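Local coordinates for beta-galactosidase (Bacillus circulans, PDB 4MAD), which probably hydrolyses terminal, non-reducing beta-D-galactose units from beta-D-galactosides, as a member of glycoside hydrolase family 35, at residues W113-F118 against I128-F133; Y172-N177 against I462-F467; S207-G212 against E219-G224; G251-W256 against G298-E303; T304-T309 against V468-G473. All coordinates share one frame; numbering follows the deposited sequence.

Interaction 1. Residues W113-F118 against I128-F133; sequences WEFGGF and IKLRCF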
# COMPACT_ATOMS: atom_id res chain seq x y z
N TRP A 113 0.60 2.52 2.34
CA TRP A 113 0.41 2.39 0.90
C TRP A 113 1.33 3.38 0.18
O TRP A 113 1.54 4.43 0.66
CB TRP A 113 -1.04 2.74 0.56
CG TRP A 113 -1.49 2.57 -0.82
CD1 TRP A 113 -1.71 3.55 -1.73
CD2 TRP A 113 -1.85 1.36 -1.47
NE1 TRP A 113 -2.14 3.05 -2.88
CE2 TRP A 113 -2.21 1.70 -2.78
CE3 TRP A 113 -1.84 0.03 -1.11
CZ2 TRP A 113 -2.61 0.75 -3.69
CZ3 TRP A 113 -2.21 -0.89 -2.03
CH2 TRP A 113 -2.61 -0.53 -3.29
N GLU A 114 1.75 3.05 -1.03
CA GLU A 114 2.79 3.81 -1.68
C GLU A 114 2.46 5.30 -1.63
O GLU A 114 1.43 5.70 -2.04
CB GLU A 114 2.88 3.37 -3.15
CG GLU A 114 4.23 2.99 -3.66
CD GLU A 114 5.04 4.15 -4.17
OE1 GLU A 114 6.26 4.02 -4.20
OE2 GLU A 114 4.44 5.13 -4.52
N PHE A 115 3.38 6.07 -1.08
CA PHE A 115 3.35 7.54 -1.11
C PHE A 115 2.10 8.06 -0.41
O PHE A 115 1.64 9.12 -0.64
CB PHE A 115 3.48 8.06 -2.55
CG PHE A 115 3.96 9.53 -2.69
CD1 PHE A 115 4.35 10.27 -1.64
CD2 PHE A 115 4.07 10.13 -3.95
CE1 PHE A 115 4.81 11.58 -1.82
CE2 PHE A 115 4.48 11.43 -4.11
CZ PHE A 115 4.84 12.13 -3.08
N GLY A 116 1.59 7.22 0.45
CA GLY A 116 0.41 7.55 1.16
C GLY A 116 -0.78 7.83 0.22
O GLY A 116 -1.63 8.54 0.58
N GLY A 117 -0.81 7.21 -0.93
CA GLY A 117 -1.87 7.38 -1.90
C GLY A 117 -1.64 8.51 -2.88
O GLY A 117 -2.36 8.68 -3.82
N PHE A 118 -0.62 9.28 -2.65
CA PHE A 118 -0.29 10.36 -3.60
C PHE A 118 0.28 9.75 -4.88
O PHE A 118 1.05 8.91 -4.81
CB PHE A 118 0.76 11.30 -3.02
CG PHE A 118 0.24 12.35 -2.09
CD1 PHE A 118 -1.00 12.89 -2.20
CD2 PHE A 118 1.06 12.85 -1.13
CE1 PHE A 118 -1.41 13.86 -1.36
CE2 PHE A 118 0.63 13.82 -0.30
CZ PHE A 118 -0.62 14.32 -0.43
N ILE A 128 5.61 22.72 -5.75
CA ILE A 128 4.63 22.07 -4.92
C ILE A 128 5.09 21.89 -3.50
O ILE A 128 6.23 21.68 -3.26
CB ILE A 128 4.18 20.75 -5.52
CG1 ILE A 128 2.88 20.26 -4.91
CG2 ILE A 128 5.23 19.74 -5.38
CD1 ILE A 128 2.27 19.24 -5.65
N LYS A 129 4.15 22.04 -2.59
CA LYS A 129 4.32 21.68 -1.21
C LYS A 129 3.11 20.87 -0.80
O LYS A 129 2.03 21.25 -1.10
CB LYS A 129 4.45 22.92 -0.35
CG LYS A 129 5.68 23.69 -0.62
CD LYS A 129 6.90 23.02 -0.16
CE LYS A 129 8.08 23.74 -0.70
NZ LYS A 129 9.34 23.43 -0.06
N LEU A 130 3.35 19.75 -0.16
CA LEU A 130 2.27 18.82 0.16
C LEU A 130 1.51 19.10 1.46
O LEU A 130 2.07 19.42 2.43
CB LEU A 130 2.79 17.38 0.15
CG LEU A 130 3.56 16.96 -1.08
CD1 LEU A 130 4.18 15.66 -0.95
CD2 LEU A 130 2.72 17.01 -2.25
N ARG A 131 0.21 18.90 1.41
CA ARG A 131 -0.61 18.97 2.61
C ARG A 131 -0.54 20.28 3.36
O ARG A 131 -0.47 20.32 4.53
CB ARG A 131 -0.37 17.77 3.53
CG ARG A 131 -0.64 16.47 2.92
CD ARG A 131 -0.28 15.31 3.81
NE ARG A 131 -1.25 15.01 4.84
CZ ARG A 131 -0.99 14.22 5.86
NH1 ARG A 131 0.18 13.67 5.96
NH2 ARG A 131 -1.91 13.97 6.76
N CYS A 132 -0.55 21.35 2.59
CA CYS A 132 -0.63 22.69 3.08
C CYS A 132 -1.28 23.59 2.05
O CYS A 132 -1.57 23.17 0.99
CB CYS A 132 0.71 23.21 3.53
SG CYS A 132 1.82 23.41 2.18
N PHE A 133 -1.44 24.84 2.39
CA PHE A 133 -2.19 25.72 1.54
C PHE A 133 -1.30 26.20 0.38
O PHE A 133 -0.87 27.32 0.34
CB PHE A 133 -2.76 26.91 2.32
CG PHE A 133 -3.83 27.62 1.61
CD1 PHE A 133 -5.02 27.01 1.36
CD2 PHE A 133 -3.66 28.91 1.18
CE1 PHE A 133 -5.99 27.64 0.72
CE2 PHE A 133 -4.63 29.53 0.52
CZ PHE A 133 -5.82 28.89 0.28
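F115 and F118 face L130 and R131 across one long loop that runs from barrel strand 100-104 to helix 135-152. F115 comes first. With CG anti to the backbone N (chi1 -159°), its ring reaches out from the turn, and CZ comes within 4.2 Å of L130 CD1, the two side chains crossing at about a right angle. G116 and G117 follow, both with positive phi, a region that suits glycine. They let the chain wind tightly, with backbone bonds from G116 N to W113 O, G117 N to E114 O and F118 N to F115 O. This coil brings both phenylalanines to the same partner, and F118 CB rests 3.6 Å above the plane of the F115 ring, toward its rim. F118 itself points at the second segment. Its CE2 lies 4.1 Å from L130 CD1, the side chains sliding past each other in opposite directions, while R131 CG meets CZ at the ring edge, in plane, at 4.0 Å. Leucine suits the place because its CD1 methyl is long enough to reach both phenylalanine rings. R131 gives the F118 ring only its aliphatic CG: the guanidinium lies beyond, in a cation-pi contact with F175. The closest alpha carbons, those of F118 and L130, are 9.6 Å apart, so side chains alone span the gap. The chemistry is that of a small buried apolar cluster, which leaves the charged end of R131 to a salt bridge with E169, its side chain about 6 Å from that of E171, the predicted proton donor.

Interaction 2. Residues Y172-N177 against I462-F467; sequences YGSFGN and INYGPF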
# COMPACT_ATOMS: atom_id res chain seq x y z
N TYR A 172 -4.37 14.72 10.20
CA TYR A 172 -3.61 15.86 9.75
C TYR A 172 -2.69 16.40 10.84
O TYR A 172 -1.63 16.84 10.56
CB TYR A 172 -4.45 16.96 9.15
CG TYR A 172 -3.64 18.07 8.58
CD1 TYR A 172 -2.83 17.89 7.46
CD2 TYR A 172 -3.60 19.31 9.17
CE1 TYR A 172 -2.08 18.89 6.97
CE2 TYR A 172 -2.82 20.31 8.67
CZ TYR A 172 -2.08 20.10 7.56
OH TYR A 172 -1.33 21.09 7.05
N GLY A 173 -3.14 16.32 12.08
CA GLY A 173 -2.43 16.84 13.20
C GLY A 173 -1.09 16.21 13.44
O GLY A 173 -0.29 16.68 14.20
N SER A 174 -0.91 15.07 12.83
CA SER A 174 0.34 14.36 12.90
C SER A 174 1.36 14.87 11.88
O SER A 174 2.49 14.51 11.97
CB SER A 174 0.15 12.87 12.74
OG SER A 174 -0.66 12.31 13.73
N PHE A 175 0.93 15.67 10.92
CA PHE A 175 1.78 16.17 9.87
C PHE A 175 1.90 17.71 9.79
O PHE A 175 2.90 18.22 9.39
CB PHE A 175 1.27 15.67 8.53
CG PHE A 175 2.05 16.19 7.34
CD1 PHE A 175 3.11 15.54 6.85
CD2 PHE A 175 1.75 17.38 6.77
CE1 PHE A 175 3.80 16.05 5.77
CE2 PHE A 175 2.44 17.86 5.74
CZ PHE A 175 3.48 17.20 5.26
N GLY A 176 0.84 18.39 10.15
CA GLY A 176 0.75 19.81 9.94
C GLY A 176 -0.22 20.57 10.80
O GLY A 176 -0.94 20.00 11.58
N ASN A 177 -0.21 21.89 10.65
CA ASN A 177 -1.20 22.74 11.29
C ASN A 177 -1.84 23.81 10.39
O ASN A 177 -2.24 24.80 10.87
CB ASN A 177 -0.61 23.38 12.52
CG ASN A 177 0.26 24.49 12.18
OD1 ASN A 177 0.70 24.58 11.09
ND2 ASN A 177 0.51 25.34 13.11
N ILE A 462 7.55 6.43 1.10
CA ILE A 462 7.18 6.71 2.45
C ILE A 462 5.79 7.33 2.50
O ILE A 462 5.42 8.09 1.71
CB ILE A 462 8.19 7.68 3.10
CG1 ILE A 462 9.46 6.93 3.39
CG2 ILE A 462 7.67 8.24 4.38
CD1 ILE A 462 10.64 7.76 3.56
N ASN A 463 5.04 6.86 3.46
CA ASN A 463 3.64 7.22 3.60
C ASN A 463 3.23 7.93 4.89
O ASN A 463 2.13 8.13 5.09
CB ASN A 463 2.73 6.01 3.40
CG ASN A 463 2.87 4.96 4.50
OD1 ASN A 463 2.24 5.04 5.57
ND2 ASN A 463 3.68 3.98 4.22
N TYR A 464 4.19 8.23 5.74
CA TYR A 464 3.94 8.87 6.98
C TYR A 464 5.21 9.57 7.43
O TYR A 464 6.26 9.06 7.27
CB TYR A 464 3.56 7.83 8.06
CG TYR A 464 3.27 8.41 9.40
CD1 TYR A 464 2.01 8.88 9.71
CD2 TYR A 464 4.26 8.49 10.37
CE1 TYR A 464 1.76 9.44 10.92
CE2 TYR A 464 4.00 9.04 11.58
CZ TYR A 464 2.75 9.49 11.86
OH TYR A 464 2.49 10.02 13.07
N GLY A 465 4.99 10.69 8.11
CA GLY A 465 6.07 11.48 8.66
C GLY A 465 6.73 12.51 7.76
O GLY A 465 6.28 12.77 6.72
N PRO A 466 7.83 13.04 8.24
CA PRO A 466 8.44 14.24 7.70
C PRO A 466 9.29 13.99 6.48
O PRO A 466 9.76 14.91 5.90
CB PRO A 466 9.29 14.75 8.86
CG PRO A 466 9.45 13.64 9.72
CD PRO A 466 8.32 12.75 9.58
N PHE A 467 9.51 12.75 6.13
CA PHE A 467 10.37 12.50 5.00
C PHE A 467 9.58 12.05 3.80
O PHE A 467 10.06 11.39 2.97
CB PHE A 467 11.50 11.58 5.34
CG PHE A 467 12.26 12.04 6.52
CD1 PHE A 467 12.88 13.24 6.50
CD2 PHE A 467 12.25 11.34 7.67
CE1 PHE A 467 13.55 13.67 7.56
CE2 PHE A 467 12.90 11.79 8.73
CZ PHE A 467 13.56 12.97 8.65
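Two loops from different domains meet beside the predicted active site: S174 and F175, in the loop after barrel strand 163-167, face Y464 and G465, in a loop of the first all-beta domain. S174 points its CB toward the tyrosine, and the closest approach is S174 CB to Y464 OH, 3.7 Å. The serine OG stays at 3.9 Å from Y464 OH, too far for a hydrogen bond between the two hydroxyls. Y464 gets there because its CG is anti to the backbone N (chi1 -180°), which stretches the ring from its own loop toward the barrel. Beside this pair, F175 turns the edge of its ring to the peptide of G465, where CD1 lies 4.2 Å from G465 O. Glycine suits a backbone with phi 86°. On the barrel side, Y172 O accepts bonds from both F175 N and G176 N and so holds the turn. Y464 borders a bound 2-(2-methoxyethoxy)ethanol molecule, and the side chain of S174 lies about 4 Å from that of E171, the predicted proton donor. With weak contacts between polar and aromatic groups in place of direct bonds, the chemistry suggests that these two loops shape the pocket rim by fit more than by fixed linkage.

Interaction 3. Residues S207-G212 against E219-G224; sequences SMLSGG and ETVNFG
This is a buried helix-to-strand contact within one beta-alpha-beta unit of the barrel, where L209 of helix 206-212 packs on E219 and V221 of strand 218-223. The short axes pass 10.6 Å apart, with their N-to-C directions at 143°. L209 carries most of the helix side: its CD2 methyl lies 3.7 Å from E219 OE2 and 4.0 Å from E219 CG, and it reaches V221 CG1 at 4.3 Å. The leucine thus covers both the methylene part and one carboxylate oxygen of the glutamate. E219 extends from the strand with CG anti to the backbone N (chi1 174°) and then bends at chi2 (75°), which brings the carboxylate up beneath the helix end. There G212 C stands 4.5 Å from E219 OE2. Glycine suits position 212, since a side chain would be crowded by M208 O. The buried acid also has polar neighbours: OE1 appears to bond T200 OG1 of the adjacent strand, though its position is uncertain, and OE2 lies close to D202 OD2, a proximity that might favour a proton on one of the two. Y237 of helix 227-237 also packs on L209. N222, further along the strand, donates to E171, the predicted proton donor. L209 and V221 form the apolar layer between helix and strand, with E219 a buried polar exception, while T220 points away from the helix. Such layering belongs to a (beta/alpha)8 TIM barrel, in which each helix crosses over between consecutive parallel strands, here the fifth and sixth.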
# COMPACT_ATOMS: atom_id res chain seq x y z
N SER A 207 -1.18 18.07 20.57
CA SER A 207 -0.61 18.60 19.35
C SER A 207 -1.45 18.13 18.16
O SER A 207 -1.69 18.86 17.27
CB SER A 207 0.82 18.17 19.16
OG SER A 207 0.91 16.81 18.91
N MET A 208 -1.81 16.87 18.16
CA MET A 208 -2.57 16.34 17.04
C MET A 208 -3.98 16.90 16.89
O MET A 208 -4.44 17.16 15.85
CB MET A 208 -2.59 14.82 17.10
CG MET A 208 -1.21 14.24 17.06
SD MET A 208 -1.29 12.50 17.45
CE MET A 208 0.37 12.01 17.05
N LEU A 209 -4.66 16.99 18.00
CA LEU A 209 -5.97 17.58 18.01
C LEU A 209 -5.95 19.08 17.67
O LEU A 209 -6.79 19.56 16.97
CB LEU A 209 -6.63 17.37 19.36
CG LEU A 209 -6.82 15.91 19.70
CD1 LEU A 209 -7.14 15.78 21.12
CD2 LEU A 209 -7.99 15.42 18.89
N SER A 210 -4.98 19.80 18.18
CA SER A 210 -4.91 21.20 17.80
C SER A 210 -4.63 21.37 16.31
O SER A 210 -5.19 22.18 15.67
CB SER A 210 -3.87 21.99 18.60
OG SER A 210 -4.07 21.91 19.96
N GLY A 211 -3.71 20.60 15.79
CA GLY A 211 -3.38 20.69 14.39
C GLY A 211 -4.41 20.21 13.40
O GLY A 211 -4.53 20.71 12.33
N GLY A 212 -5.05 19.11 13.76
CA GLY A 212 -5.96 18.45 12.86
C GLY A 212 -7.45 18.71 12.86
O GLY A 212 -8.09 18.34 11.95
N GLU A 219 -14.83 15.53 15.27
CA GLU A 219 -13.55 14.86 15.38
C GLU A 219 -13.68 13.45 15.99
O GLU A 219 -14.48 13.23 16.86
CB GLU A 219 -12.51 15.71 16.14
CG GLU A 219 -11.18 15.09 16.46
CD GLU A 219 -10.25 14.99 15.26
OE1 GLU A 219 -10.68 14.46 14.27
OE2 GLU A 219 -9.09 15.41 15.36
N THR A 220 -12.85 12.55 15.51
CA THR A 220 -12.77 11.19 16.03
C THR A 220 -11.31 10.95 16.39
O THR A 220 -10.51 11.67 15.96
CB THR A 220 -13.21 10.18 15.00
OG1 THR A 220 -12.44 10.29 13.82
CG2 THR A 220 -14.67 10.37 14.66
N VAL A 221 -10.93 10.00 17.16
CA VAL A 221 -9.56 9.59 17.40
C VAL A 221 -9.26 8.14 17.03
O VAL A 221 -10.17 7.34 16.96
CB VAL A 221 -9.19 9.79 18.88
CG1 VAL A 221 -9.23 11.27 19.24
CG2 VAL A 221 -10.11 8.99 19.78
N ASN A 222 -7.94 7.96 16.89
CA ASN A 222 -7.40 6.71 16.49
C ASN A 222 -6.45 6.16 17.53
O ASN A 222 -5.65 6.87 18.02
CB ASN A 222 -6.64 6.93 15.19
CG ASN A 222 -7.51 7.46 14.09
OD1 ASN A 222 -8.68 7.26 14.11
ND2 ASN A 222 -6.90 8.04 13.09
N PHE A 223 -6.55 4.90 17.84
CA PHE A 223 -5.72 4.34 18.83
C PHE A 223 -5.72 2.81 18.89
O PHE A 223 -6.54 2.17 18.34
CB PHE A 223 -6.05 4.92 20.19
CG PHE A 223 -7.45 4.65 20.66
CD1 PHE A 223 -7.79 3.44 21.19
CD2 PHE A 223 -8.41 5.62 20.64
CE1 PHE A 223 -9.05 3.22 21.64
CE2 PHE A 223 -9.68 5.39 21.07
CZ PHE A 223 -10.00 4.21 21.58
N GLY A 224 -4.73 2.28 19.57
CA GLY A 224 -4.64 0.88 19.76
C GLY A 224 -4.98 0.37 21.16
O GLY A 224 -5.31 -0.78 21.35

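Interaction 4. Residues G251-W256 against G298-E303; sequences GWFDHW and GANHNE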
# COMPACT_ATOMS: atom_id res chain seq x y z
N GLY A 251 -4.68 -4.84 15.36
CA GLY A 251 -3.61 -5.60 14.80
C GLY A 251 -2.50 -4.62 14.47
O GLY A 251 -2.46 -3.60 15.05
N TRP A 252 -1.59 -4.99 13.57
CA TRP A 252 -0.52 -4.11 13.13
C TRP A 252 0.10 -4.67 11.85
O TRP A 252 -0.24 -5.72 11.42
CB TRP A 252 0.55 -3.90 14.19
CG TRP A 252 1.31 -2.63 14.11
CD1 TRP A 252 2.60 -2.47 13.83
CD2 TRP A 252 0.80 -1.32 14.36
NE1 TRP A 252 2.95 -1.15 13.87
CE2 TRP A 252 1.86 -0.43 14.22
CE3 TRP A 252 -0.45 -0.83 14.69
CZ2 TRP A 252 1.69 0.92 14.39
CZ3 TRP A 252 -0.60 0.47 14.86
CH2 TRP A 252 0.45 1.35 14.73
N PHE A 253 0.99 -3.91 11.27
CA PHE A 253 1.62 -4.27 10.01
C PHE A 253 3.11 -4.49 10.16
O PHE A 253 3.67 -4.15 11.15
CB PHE A 253 1.45 -3.19 8.97
CG PHE A 253 2.02 -1.93 9.36
CD1 PHE A 253 3.22 -1.51 8.90
CD2 PHE A 253 1.36 -1.15 10.24
CE1 PHE A 253 3.72 -0.34 9.32
CE2 PHE A 253 1.87 -0.03 10.66
CZ PHE A 253 3.06 0.38 10.20
N ASP A 254 3.71 -5.09 9.14
CA ASP A 254 5.09 -5.51 9.19
C ASP A 254 5.95 -4.77 8.16
O ASP A 254 5.53 -4.50 7.09
CB ASP A 254 5.21 -6.97 8.84
CG ASP A 254 4.54 -7.88 9.83
OD1 ASP A 254 4.32 -7.47 10.93
OD2 ASP A 254 4.26 -9.01 9.45
N HIS A 255 7.19 -4.50 8.57
CA HIS A 255 8.26 -4.11 7.67
C HIS A 255 9.21 -5.29 7.39
O HIS A 255 9.37 -6.13 8.21
CB HIS A 255 9.12 -2.99 8.26
CG HIS A 255 8.38 -1.78 8.74
ND1 HIS A 255 7.66 -0.96 7.92
CD2 HIS A 255 8.33 -1.21 9.96
CE1 HIS A 255 7.18 0.05 8.60
NE2 HIS A 255 7.60 -0.06 9.83
N TRP A 256 9.88 -5.30 6.26
CA TRP A 256 10.80 -6.38 6.01
C TRP A 256 11.86 -6.41 7.12
O TRP A 256 12.33 -5.43 7.52
CB TRP A 256 11.45 -6.25 4.62
CG TRP A 256 10.51 -6.43 3.51
CD1 TRP A 256 10.03 -5.49 2.70
CD2 TRP A 256 9.93 -7.66 3.07
NE1 TRP A 256 9.19 -6.03 1.78
CE2 TRP A 256 9.11 -7.37 1.99
CE3 TRP A 256 10.05 -8.97 3.49
CZ2 TRP A 256 8.39 -8.35 1.33
CZ3 TRP A 256 9.33 -9.93 2.84
CH2 TRP A 256 8.50 -9.62 1.78
N GLY A 298 3.69 0.68 0.98
CA GLY A 298 4.24 1.87 1.56
C GLY A 298 5.54 1.67 2.33
O GLY A 298 6.12 0.67 2.25
N ALA A 299 5.96 2.67 3.08
CA ALA A 299 7.13 2.64 3.92
C ALA A 299 7.07 3.66 5.03
O ALA A 299 6.26 4.51 5.00
CB ALA A 299 8.37 2.84 3.15
N ASN A 300 7.97 3.52 5.97
CA ASN A 300 8.12 4.45 7.05
C ASN A 300 9.59 4.81 7.15
O ASN A 300 10.42 4.26 6.49
CB ASN A 300 7.64 3.88 8.37
CG ASN A 300 6.14 3.73 8.42
OD1 ASN A 300 5.45 4.65 8.63
ND2 ASN A 300 5.71 2.58 8.14
N HIS A 301 9.85 5.82 7.94
CA HIS A 301 11.21 6.22 8.23
C HIS A 301 11.27 6.59 9.70
O HIS A 301 10.53 7.39 10.12
CB HIS A 301 11.56 7.43 7.34
CG HIS A 301 13.02 7.66 7.19
ND1 HIS A 301 13.83 7.98 8.25
CD2 HIS A 301 13.83 7.57 6.13
CE1 HIS A 301 15.07 8.11 7.84
NE2 HIS A 301 15.10 7.87 6.55
N ASN A 302 12.15 6.02 10.48
CA ASN A 302 12.22 6.48 11.84
C ASN A 302 13.25 7.60 11.87
O ASN A 302 13.48 8.22 10.89
CB ASN A 302 12.43 5.37 12.85
CG ASN A 302 13.65 4.57 12.61
OD1 ASN A 302 13.80 3.49 13.15
ND2 ASN A 302 14.51 5.06 11.80
N GLU A 303 13.78 7.90 12.90
CA GLU A 303 14.71 9.00 12.63
C GLU A 303 15.99 8.57 11.92
O GLU A 303 16.73 9.38 11.45
CB GLU A 303 15.07 9.71 13.93
CG GLU A 303 13.90 10.41 14.61
CD GLU A 303 13.25 11.44 13.71
OE1 GLU A 303 13.98 12.16 13.00
OE2 GLU A 303 12.00 11.54 13.72
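N300, on strand 299-301, brings its amide nitrogen against the edges of both the F253 and the H255 ring, which stand in the loop after barrel strand 244-249. Its CG is anti to the carbonyl carbon (chi1 -69°), and its CB points toward that loop. F253 adopts the crowded position, CG between the backbone N and the carbonyl carbon (chi1 60°), and meets the asparagine from the opposite direction. N300 ND2 lies at the ring edge, 3.7 Å from F253 CE1, with ring and amide planes 31° apart. H255 approaches differently: its side chain crosses that of N300 at about a right angle, its ring plane turned 73° from the amide, and the amide nitrogen sits at the imidazole edge in plane. F253 CE2 also rests 3.5 Å above the W252 ring, toward the rim. A compact amide suits this slot, where one nitrogen serves two ring edges. W252 lines a pocket holding 2-(2-methoxyethoxy)ethanol, and the F253 side chain is about 4 Å from the same molecule. The loop 251-256 follows the C-terminal end of a barrel strand, the end at which the active site of a TIM barrel lies.

Interaction 5. Residues T304-T309 against V468-G473; sequences TDYQPT and VVDYKG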
# COMPACT_ATOMS: atom_id res chain seq x y z
N THR A 304 16.29 7.36 11.83
CA THR A 304 17.51 6.89 11.25
C THR A 304 17.36 6.11 9.95
O THR A 304 18.09 6.34 9.03
CB THR A 304 18.29 6.06 12.27
OG1 THR A 304 19.32 5.37 11.62
CG2 THR A 304 17.46 5.08 12.94
N ASP A 305 16.40 5.18 9.91
CA ASP A 305 16.25 4.18 8.87
C ASP A 305 14.92 4.24 8.10
O ASP A 305 13.95 4.57 8.64
CB ASP A 305 16.27 2.79 9.47
CG ASP A 305 17.62 2.41 10.04
OD1 ASP A 305 18.63 2.86 9.52
OD2 ASP A 305 17.64 1.65 10.99
N TYR A 306 15.00 3.90 6.84
CA TYR A 306 13.91 3.72 5.91
C TYR A 306 13.40 2.29 6.12
O TYR A 306 14.18 1.39 6.22
CB TYR A 306 14.39 3.93 4.47
CG TYR A 306 13.45 3.37 3.43
CD1 TYR A 306 12.34 4.07 3.02
CD2 TYR A 306 13.66 2.15 2.88
CE1 TYR A 306 11.48 3.57 2.10
CE2 TYR A 306 12.79 1.64 1.95
CZ TYR A 306 11.69 2.34 1.57
OH TYR A 306 10.81 1.86 0.67
N GLN A 307 12.10 2.11 6.24
CA GLN A 307 11.52 0.81 6.58
C GLN A 307 10.36 0.45 5.65
O GLN A 307 9.33 1.01 5.73
CB GLN A 307 11.03 0.82 8.02
CG GLN A 307 11.93 1.42 9.02
CD GLN A 307 11.24 1.78 10.35
OE1 GLN A 307 10.36 2.57 10.40
NE2 GLN A 307 11.68 1.17 11.39
N PRO A 308 10.59 -0.47 4.77
CA PRO A 308 9.61 -0.77 3.74
C PRO A 308 8.60 -1.75 4.31
O PRO A 308 8.97 -2.67 4.97
CB PRO A 308 10.46 -1.39 2.64
CG PRO A 308 11.61 -1.88 3.33
CD PRO A 308 11.90 -0.98 4.42
N THR A 309 7.34 -1.50 4.06
CA THR A 309 6.28 -2.37 4.48
C THR A 309 6.21 -3.58 3.54
O THR A 309 6.52 -3.45 2.41
CB THR A 309 4.95 -1.60 4.49
OG1 THR A 309 4.97 -0.63 5.53
CG2 THR A 309 3.77 -2.54 4.69
N VAL A 468 8.33 12.44 3.77
CA VAL A 468 7.39 11.97 2.76
C VAL A 468 7.70 12.43 1.37
O VAL A 468 7.21 11.89 0.45
CB VAL A 468 5.94 12.31 3.09
CG1 VAL A 468 5.73 13.77 3.07
CG2 VAL A 468 5.02 11.67 2.15
N VAL A 469 8.52 13.46 1.24
CA VAL A 469 8.87 13.90 -0.10
C VAL A 469 9.99 12.99 -0.55
O VAL A 469 11.14 13.26 -0.36
CB VAL A 469 9.32 15.35 -0.13
CG1 VAL A 469 9.82 15.71 -1.46
CG2 VAL A 469 8.25 16.25 0.26
N ASP A 470 9.60 11.87 -1.12
CA ASP A 470 10.44 10.71 -1.20
C ASP A 470 10.69 10.34 -2.65
O ASP A 470 9.99 9.57 -3.20
CB ASP A 470 9.79 9.54 -0.45
CG ASP A 470 10.70 8.36 -0.29
OD1 ASP A 470 11.89 8.50 -0.39
OD2 ASP A 470 10.22 7.33 0.04
N TYR A 471 11.66 11.01 -3.26
CA TYR A 471 12.06 10.72 -4.62
C TYR A 471 12.75 9.37 -4.67
O TYR A 471 13.47 9.05 -3.82
CB TYR A 471 13.04 11.76 -5.15
CG TYR A 471 12.44 13.12 -5.39
CD1 TYR A 471 11.79 13.40 -6.54
CD2 TYR A 471 12.52 14.09 -4.44
CE1 TYR A 471 11.27 14.59 -6.77
CE2 TYR A 471 11.99 15.30 -4.66
CZ TYR A 471 11.36 15.54 -5.82
OH TYR A 471 10.81 16.74 -6.02
N LYS A 472 12.55 8.65 -5.74
CA LYS A 472 13.11 7.35 -5.90
C LYS A 472 14.10 7.25 -7.11
O LYS A 472 14.03 8.02 -8.04
CB LYS A 472 11.99 6.33 -5.94
CG LYS A 472 11.10 6.40 -4.75
CD LYS A 472 11.82 6.05 -3.55
CE LYS A 472 10.95 5.33 -2.55
NZ LYS A 472 11.52 5.20 -1.26
N GLY A 473 15.02 6.31 -7.03
CA GLY A 473 16.14 6.23 -7.94
C GLY A 473 17.36 6.81 -7.29
O GLY A 473 17.67 6.50 -6.19
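The phenol ring of Y306 meets the ammonium group of K472 obliquely, while P308 N of its own strand lies 4.1 Å above one face, offset toward the rim. K472 NZ stands 3.7 Å from Y306 CE1 and 3.9 Å from Y306 OH, the two side chains coming from opposite directions. D470 OD2 approaches the ring more distantly, 4.5 Å from CE1, again at a slant. The lysine owes its position to two bends, at chi2 (-65°) and chi3 (-146°), which fold its chain back along its own segment. There NZ forms a salt bridge of 2.8 Å with D470 OD2, reached from above the carboxylate plane. D418 is a second acidic partner for K472, and G460 O accepts hydrogen bonds from both K472 NZ and Y306 OH. D470, in turn, bonds R434 through OD1 and I462 N through OD2. Buried charges are thus met by opposite charge and backbone groups, and a tyrosine suits the place because its ring carbons lie beside the ammonium group while its hydroxyl binds the carbonyl of G460. Strand 306-308 pairs antiparallel with strand 299-301. The loop 468-473 runs into strand 473-480 of the all-beta domain, and D470 and K472 both touch H417 on neighbouring strand 409-417, so that the contact ties the barrel's small two-stranded sheet to the second domain.

Interactions 1, 3 and 5 are buried, interaction 4 is partly so, and interaction 2 lies at the surface. Interaction 3 belongs to the barrel wall and stands apart from interactions 1, 4 and 5, touching interaction 2 through M208 and S174. Interactions 1 and 2 join through R131 O and Y172 OH, 2.8 Å apart. Interactions 4 and 5 share the hairpin of strands 299-301 and 306-308, and interactions 2 and 5 share the loop of the all-beta domain, so these two bridge domains while the other three stay within the barrel domain. Apolar packing dominates in 1, a leucine over a buried acid in 3, aromatic and polar edges in 2 and 4, and in 5 an ammonium group beside a tyrosine, with the ion pair inside one segment.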